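Local structure of 4-methyl-5(B-hydroxyethyl)-thiazole monophosphate biosynthesis enzyme (Vibrio cholerae O1 biovar El Tor, 3OT1) at residues 133-136 with 137-140; 15-18 with 19-22; 98-102 with 103-107. The protein is of unconfirmed function, a DJ-1/PfpI-family protein named for a role in making the thiazole monophosphate precursor of thiamine. One frame throughout, in Å; residues are numbered along the deposited sequence.

Interaction 1. Residues 133-136 with 137-140; sequences PNFF and DHIP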
loop_
_atom_site.group_PDB
_atom_site.type_symbol
_atom_site.label_atom_id
_atom_site.label_comp_id
_atom_site.label_asym_id
_atom_site.label_seq_id
_atom_site.Cartn_x
_atom_site.Cartn_y
_atom_site.Cartn_z
ATOM N N PRO A 133 15.956 -7.333 -2.865
ATOM C CA PRO A 133 17.359 -7.600 -2.559
ATOM C C PRO A 133 17.627 -8.990 -2.028
ATOM O O PRO A 133 18.711 -9.528 -2.250
ATOM C CB PRO A 133 17.684 -6.528 -1.520
ATOM C CG PRO A 133 16.832 -5.401 -1.893
ATOM C CD PRO A 133 15.538 -6.029 -2.323
ATOM N N ASN A 134 16.667 -9.578 -1.315
ATOM C CA ASN A 134 16.885 -10.908 -0.764
ATOM C C ASN A 134 16.884 -11.984 -1.849
ATOM O O ASN A 134 17.217 -13.144 -1.569
ATOM C CB ASN A 134 15.914 -11.219 0.404
ATOM C CG ASN A 134 16.227 -10.418 1.660
ATOM O OD1 ASN A 134 17.322 -9.872 1.837
ATOM N ND2 ASN A 134 15.227 -10.287 2.523
ATOM N N PHE A 135 16.598 -11.582 -3.105
ATOM C CA PHE A 135 16.610 -12.466 -4.257
ATOM C C PHE A 135 17.556 -12.011 -5.382
ATOM O O PHE A 135 17.539 -12.587 -6.470
ATOM C CB PHE A 135 15.171 -12.671 -4.792
ATOM C CG PHE A 135 14.304 -13.451 -3.856
ATOM C CD1 PHE A 135 14.348 -14.823 -3.845
ATOM C CD2 PHE A 135 13.496 -12.809 -2.939
ATOM C CE1 PHE A 135 13.578 -15.550 -2.960
ATOM C CE2 PHE A 135 12.717 -13.535 -2.044
ATOM C CZ PHE A 135 12.758 -14.902 -2.051
ATOM N N PHE A 136 18.407 -11.020 -5.111
ATOM C CA PHE A 136 19.345 -10.539 -6.136
ATOM C C PHE A 136 20.174 -11.673 -6.737
ATOM O O PHE A 136 20.534 -11.639 -7.913
ATOM C CB PHE A 136 20.320 -9.517 -5.546
ATOM C CG PHE A 136 19.780 -8.112 -5.368
ATOM C CD1 PHE A 136 18.655 -7.614 -6.014
ATOM C CD2 PHE A 136 20.530 -7.236 -4.589
ATOM C CE1 PHE A 136 18.284 -6.283 -5.799
ATOM C CE2 PHE A 136 20.152 -5.936 -4.392
ATOM C CZ PHE A 136 19.051 -5.454 -5.017
ATOM N N ASP A 137 20.484 -12.665 -5.911
ATOM C CA ASP A 137 21.325 -13.767 -6.354
ATOM C C ASP A 137 20.683 -14.671 -7.417
ATOM O O ASP A 137 21.359 -15.508 -8.011
ATOM C CB ASP A 137 21.854 -14.572 -5.150
ATOM C CG ASP A 137 20.768 -15.340 -4.395
ATOM O OD1 ASP A 137 21.166 -16.233 -3.611
ATOM O OD2 ASP A 137 19.553 -15.093 -4.556
ATOM N N HIS A 138 19.389 -14.488 -7.667
ATOM C CA HIS A 138 18.696 -15.220 -8.718
ATOM C C HIS A 138 18.871 -14.611 -10.116
ATOM O O HIS A 138 18.532 -15.232 -11.109
ATOM C CB HIS A 138 17.199 -15.242 -8.429
ATOM C CG HIS A 138 16.798 -16.186 -7.343
ATOM N ND1 HIS A 138 17.383 -16.203 -6.095
ATOM C CD2 HIS A 138 15.833 -17.133 -7.317
ATOM C CE1 HIS A 138 16.813 -17.139 -5.355
ATOM N NE2 HIS A 138 15.870 -17.718 -6.075
ATOM N N ILE A 139 19.350 -13.379 -10.189
ATOM C CA ILE A 139 19.437 -12.668 -11.457
ATOM C C ILE A 139 20.889 -12.773 -11.959
ATOM O O ILE A 139 21.825 -12.582 -11.176
ATOM C CB ILE A 139 19.057 -11.186 -11.243
ATOM C CG1 ILE A 139 17.723 -11.018 -10.491
ATOM C CG2 ILE A 139 19.061 -10.452 -12.567
ATOM C CD1 ILE A 139 16.560 -11.757 -11.101
ATOM N N PRO A 140 21.093 -13.030 -13.265
ATOM C CA PRO A 140 22.484 -13.043 -13.757
ATOM C C PRO A 140 23.195 -11.752 -13.389
ATOM O O PRO A 140 22.641 -10.669 -13.571
ATOM C CB PRO A 140 22.322 -13.183 -15.277
ATOM C CG PRO A 140 21.011 -13.887 -15.433
ATOM C CD PRO A 140 20.133 -13.310 -14.341
HETATM O O HOH W 1 20.340 -11.945 -2.725
HETATM O O HOH W 2 17.888 -15.620 -2.315
HETATM O O HOH W 3 23.242 -11.528 -9.109
#
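F135 and H138, three residues apart, lie side by side with their side chains pointing the same way, and their rings form a T-shaped pair. The F135 ring turns its edge to a face of the imidazole, with centroids 5.3 Å apart and planes at 75°. Its CD1 stands over that face toward the rim, 3.7 Å from H138 CE1.

The H138 side chain can be followed outward from the backbone. CB packs against the carbonyl oxygen of F135, with H138 CB and F135 O 3.3 Å apart. CG is placed anti to the carbonyl carbon (chi1 -75°), which swings the imidazole back over the preceding turn. ND1 then faces D137 and donates to OD2 in a His-carboxylate hydrogen bond, the H138 ND1 to D137 OD2 distance being 2.9 Å. The oxygen lies almost in the imidazole plane, whereas the nitrogen meets the carboxylate from above its plane. CE1 and NE2, farther out, lie by the edge of the F135 ring, NE2 in its plane. One face of the imidazole is thus occupied by the phenyl edge while D137 takes ND1, a combination that fixes the ring's rotation.

D137 OD2 also receives a water that bridges to the backbone oxygen of N134. Along the backbone, H138 N donates to F135 O at 2.9 Å, and I139 N to F136 O at 3.1 Å. The F136 ring folds back on P133, whose CA sits over its centre. P133 and N134 each pack on an apolar side chain of the neighbouring subunit.

Within the chain, F136 packs on T130 and L144, and I139 on C131. F135 and H138 rest together on A115 and L116 of helix 113-119, in the loop that leads from this helix to strand 149-152.

Interaction 2. Residues 15-18 with 19-22; sequences PVAH and GSEE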
loop_
_atom_site.group_PDB
_atom_site.type_symbol
_atom_site.label_atom_id
_atom_site.label_comp_id
_atom_site.label_asym_id
_atom_site.label_seq_id
_atom_site.Cartn_x
_atom_site.Cartn_y
_atom_site.Cartn_z
ATOM N N PRO A 15 -2.701 -9.630 -11.938
ATOM C CA PRO A 15 -2.958 -10.941 -11.354
ATOM C C PRO A 15 -2.662 -10.937 -9.858
ATOM O O PRO A 15 -1.761 -10.242 -9.400
ATOM C CB PRO A 15 -1.958 -11.834 -12.073
ATOM C CG PRO A 15 -1.678 -11.092 -13.340
ATOM C CD PRO A 15 -1.615 -9.681 -12.918
ATOM N N VAL A 16 -3.445 -11.722 -9.126
ATOM C CA VAL A 16 -3.239 -11.927 -7.701
ATOM C C VAL A 16 -3.357 -13.405 -7.390
ATOM O O VAL A 16 -4.086 -14.140 -8.061
ATOM C CB VAL A 16 -4.265 -11.120 -6.868
ATOM C CG1 VAL A 16 -4.015 -9.638 -7.057
ATOM C CG2 VAL A 16 -5.708 -11.489 -7.184
ATOM N N ALA A 17 -2.646 -13.836 -6.365
ATOM C CA ALA A 17 -2.665 -15.235 -5.936
ATOM C C ALA A 17 -2.627 -15.298 -4.428
ATOM O O ALA A 17 -2.297 -14.342 -3.739
ATOM C CB ALA A 17 -1.434 -15.992 -6.501
ATOM N N HIS A 18 -2.957 -16.469 -3.899
ATOM C CA HIS A 18 -2.698 -16.769 -2.499
ATOM C C HIS A 18 -1.236 -16.478 -2.227
ATOM O O HIS A 18 -0.360 -17.001 -2.899
ATOM C CB HIS A 18 -3.038 -18.219 -2.244
ATOM C CG HIS A 18 -2.908 -18.643 -0.820
ATOM N ND1 HIS A 18 -2.821 -19.969 -0.463
ATOM C CD2 HIS A 18 -2.831 -17.931 0.325
ATOM C CE1 HIS A 18 -2.710 -20.056 0.850
ATOM N NE2 HIS A 18 -2.697 -18.835 1.354
ATOM N N GLY A 19 -0.966 -15.613 -1.268
ATOM C CA GLY A 19 0.386 -15.261 -0.941
ATOM C C GLY A 19 0.937 -14.040 -1.625
ATOM O O GLY A 19 2.086 -13.667 -1.361
ATOM N N SER A 20 0.170 -13.411 -2.507
ATOM C CA SER A 20 0.601 -12.151 -3.073
ATOM C C SER A 20 0.773 -11.100 -1.984
ATOM O O SER A 20 0.045 -11.088 -0.986
ATOM C CB SER A 20 -0.384 -11.632 -4.121
ATOM O OG SER A 20 -0.401 -12.446 -5.288
ATOM N N GLU A 21 1.744 -10.231 -2.187
ATOM C CA GLU A 21 2.033 -9.137 -1.253
ATOM C C GLU A 21 0.923 -8.097 -1.420
ATOM O O GLU A 21 0.791 -7.466 -2.484
ATOM C CB GLU A 21 3.414 -8.564 -1.484
ATOM C CG GLU A 21 4.147 -8.163 -0.204
ATOM C CD GLU A 21 3.433 -7.133 0.592
ATOM O OE1 GLU A 21 3.595 -7.138 1.836
ATOM O OE2 GLU A 21 2.705 -6.316 0.001
ATOM N N GLU A 22 0.083 -7.991 -0.402
ATOM C CA GLU A 22 -1.137 -7.209 -0.528
ATOM C C GLU A 22 -0.897 -5.718 -0.600
ATOM O O GLU A 22 -1.645 -5.032 -1.295
ATOM C CB GLU A 22 -2.139 -7.525 0.595
ATOM C CG GLU A 22 -1.570 -7.504 2.006
ATOM C CD GLU A 22 -1.089 -8.885 2.426
ATOM O OE1 GLU A 22 -0.011 -9.280 1.960
ATOM O OE2 GLU A 22 -1.790 -9.566 3.191
#
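The imidazole of H18 is the flat side-chain group at this turn, and it meets G19 obliquely, H18 CD2 coming within 3.4 Å of G19 N. CG anti to the backbone N (chi1 -176°) sets the ring beside its own carbonyl carbon and hence near the next peptide, at the exposed corner of the turn.

Beneath this corner, A17 and S20 close the chain on itself twice. S20 N donates to A17 O over 2.9 Å in a fairly straight bond. In the other direction, A17 N donates to S20 OG, also at 2.9 Å. The serine hydroxyl reaches back because OG lies anti to its own carbonyl carbon (chi1 -68°). This brings OG to A17 N, with A17 CB 3.9 Å from S20 OG, and leaves S20 CB 3.3 Å from A17 O. The buried amide of A17 is thereby satisfied by a side chain. T25 and F87 pack around S20, while A17 rests on A86 and F87 of helix 81-88.

G19 takes the positive phi (94°) that the third position of a type II turn needs and that glycine readily adopts. Just beyond, E21 caps helix 22-34 through OE2, which accepts from E24 N, and its OE1 forms a salt bridge with a basic side chain of the neighbouring subunit.

The whole is a type II beta turn from A17 to S20, reinforced by a serine hydroxyl and leading from strand 11-16 into helix 22-34, the first strand-to-helix connection of the DJ-1/PfpI alpha/beta fold.

Interaction 3. Residues 98-102 with 103-107; sequences DAFSQ and QGKLV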
loop_
_atom_site.group_PDB
_atom_site.type_symbol
_atom_site.label_atom_id
_atom_site.label_comp_id
_atom_site.label_asym_id
_atom_site.label_seq_id
_atom_site.Cartn_x
_atom_site.Cartn_y
_atom_site.Cartn_z
ATOM N N ASP A 98 4.071 -14.305 -21.903
ATOM C CA ASP A 98 4.441 -14.479 -23.303
ATOM C C ASP A 98 3.538 -13.632 -24.218
ATOM O O ASP A 98 4.008 -12.969 -25.127
ATOM C CB ASP A 98 4.303 -15.935 -23.721
ATOM C CG ASP A 98 5.217 -16.900 -22.972
ATOM O OD1 ASP A 98 6.201 -16.475 -22.379
ATOM O OD2 ASP A 98 4.898 -18.116 -22.993
ATOM N N ALA A 99 2.240 -13.674 -23.954
ATOM C CA ALA A 99 1.280 -12.982 -24.825
ATOM C C ALA A 99 1.480 -11.473 -24.785
ATOM O O ALA A 99 1.504 -10.829 -25.834
ATOM C CB ALA A 99 -0.153 -13.354 -24.470
ATOM N N PHE A 100 1.604 -10.884 -23.601
ATOM C CA PHE A 100 1.809 -9.448 -23.478
ATOM C C PHE A 100 3.119 -9.033 -24.129
ATOM O O PHE A 100 3.175 -8.068 -24.877
ATOM C CB PHE A 100 1.805 -8.999 -22.010
ATOM C CG PHE A 100 0.432 -8.716 -21.459
ATOM C CD1 PHE A 100 -0.083 -7.423 -21.427
ATOM C CD2 PHE A 100 -0.334 -9.717 -20.926
ATOM C CE1 PHE A 100 -1.323 -7.144 -20.913
ATOM C CE2 PHE A 100 -1.585 -9.455 -20.366
ATOM C CZ PHE A 100 -2.078 -8.156 -20.367
ATOM N N SER A 101 4.191 -9.750 -23.835
ATOM C CA SER A 101 5.485 -9.386 -24.351
ATOM C C SER A 101 5.541 -9.506 -25.875
ATOM O O SER A 101 6.141 -8.665 -26.522
ATOM C CB SER A 101 6.627 -10.141 -23.667
ATOM O OG SER A 101 6.545 -11.507 -23.918
ATOM N N GLN A 102 4.858 -10.496 -26.424
ATOM C CA GLN A 102 4.850 -10.702 -27.888
ATOM C C GLN A 102 3.860 -9.790 -28.596
ATOM O O GLN A 102 3.795 -9.756 -29.805
ATOM C CB GLN A 102 4.569 -12.157 -28.198
ATOM C CG GLN A 102 5.735 -13.060 -27.773
ATOM C CD GLN A 102 5.424 -14.539 -27.770
ATOM O OE1 GLN A 102 4.562 -15.013 -28.521
ATOM N NE2 GLN A 102 6.190 -15.289 -26.985
ATOM N N GLN A 103 3.104 -9.009 -27.857
ATOM C CA GLN A 103 2.293 -7.910 -28.377
ATOM C C GLN A 103 2.941 -6.545 -28.172
ATOM O O GLN A 103 2.342 -5.523 -28.478
ATOM C CB GLN A 103 0.906 -7.951 -27.761
ATOM C CG GLN A 103 0.146 -9.156 -28.218
ATOM C CD GLN A 103 -1.219 -9.298 -27.612
ATOM O OE1 GLN A 103 -1.763 -8.374 -27.009
ATOM N NE2 GLN A 103 -1.794 -10.480 -27.760
ATOM N N GLY A 104 4.171 -6.533 -27.663
ATOM C CA GLY A 104 4.924 -5.314 -27.463
ATOM C C GLY A 104 4.476 -4.478 -26.286
ATOM O O GLY A 104 4.820 -3.302 -26.200
ATOM N N LYS A 105 3.733 -5.083 -25.370
ATOM C CA LYS A 105 3.144 -4.356 -24.247
ATOM C C LYS A 105 4.019 -4.379 -23.028
ATOM O O LYS A 105 4.699 -5.362 -22.774
ATOM C CB LYS A 105 1.797 -4.967 -23.924
ATOM C CG LYS A 105 0.766 -4.724 -25.047
ATOM C CD LYS A 105 -0.502 -5.539 -24.893
ATOM C CE LYS A 105 -1.491 -5.135 -25.980
ATOM N NZ LYS A 105 -2.702 -5.986 -25.963
ATOM N N LEU A 106 3.948 -3.303 -22.248
ATOM C CA LEU A 106 4.633 -3.242 -20.979
ATOM C C LEU A 106 4.234 -4.384 -20.056
ATOM O O LEU A 106 3.058 -4.605 -19.781
ATOM C CB LEU A 106 4.301 -1.915 -20.315
ATOM C CG LEU A 106 5.004 -1.627 -18.988
ATOM C CD1 LEU A 106 6.534 -1.529 -19.158
ATOM C CD2 LEU A 106 4.428 -0.336 -18.358
ATOM N N VAL A 107 5.263 -5.062 -19.547
ATOM C CA VAL A 107 5.144 -5.993 -18.438
ATOM C C VAL A 107 5.943 -5.394 -17.290
ATOM O O VAL A 107 7.094 -4.985 -17.466
ATOM C CB VAL A 107 5.622 -7.391 -18.817
ATOM C CG1 VAL A 107 5.614 -8.292 -17.574
ATOM C CG2 VAL A 107 4.750 -7.958 -19.949
HETATM O O HOH W 4 -0.155 -12.881 -27.957
#
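Q103 opens the turn by folding its side chain back along the end of helix 91-102: Q103 CG comes within 3.2 Å of A99 O. Q103 N donates to F100 O at 3.1 Å, and more weakly to A99 O. Farther out, NE2 donates to a water 2.9 Å away that returns a weak bond to A99 O, while OE1 is held by K105.

G104 follows with a positive phi of 75°, a backbone conformation that favours glycine. Its N donates to S101 O over 3.1 Å.

K105 N bonds to F100 O, again at 3.1 Å. This oxygen is consequently gripped by two amides, K105 N and Q103 N, which approach from opposite faces of its plane. The lysine chain then runs extended past the F100 ring at an oblique angle, K105 CD lying 4.0 Å from F100 CD1. Its tip turns to the amide of Q103, where K105 NZ and Q103 OE1 are 2.8 Å apart, with the nitrogen nearly in line with the C=O bond. The carbonyls of A69 and F72 also accept from NZ, giving it three carbonyl-type oxygen partners.

L106 points away from the helix end, and its side chain touches A74; V107 turns back to the helix. CG2 of V107, anti to its carbonyl carbon, packs on F100 CB at 3.7 Å. The buried F100 also meets F72 and, on strand 74-77, L75.

The positive-phi glycine with its paired bonds into the last turn defines a Schellman motif, here ending helix 91-102 and passing the chain into the parallel strand 106-110 of the alpha/beta sandwich.

How the interactions relate
Along the chain interaction 2 comes first, then interaction 3, then interaction 1, and none touches another. Interactions 2 and 3 both reach the seven-stranded mixed sheet, in which strand 74-77 separates their parallel strands. Interaction 2 lies past the C-terminal end of strand 11-16 and interaction 3 at the N-terminal start of strand 106-110, so the two turns sit at opposite ends of the sheet. Their centres are about 21 Å apart, their nearest atoms about 7 Å. Interaction 1 belongs to the loop after helix 113-119, its centre about 20 Å from that of interaction 2 and 24 Å from that of interaction 3. Interactions 1 and 2 also reach the neighbouring subunit.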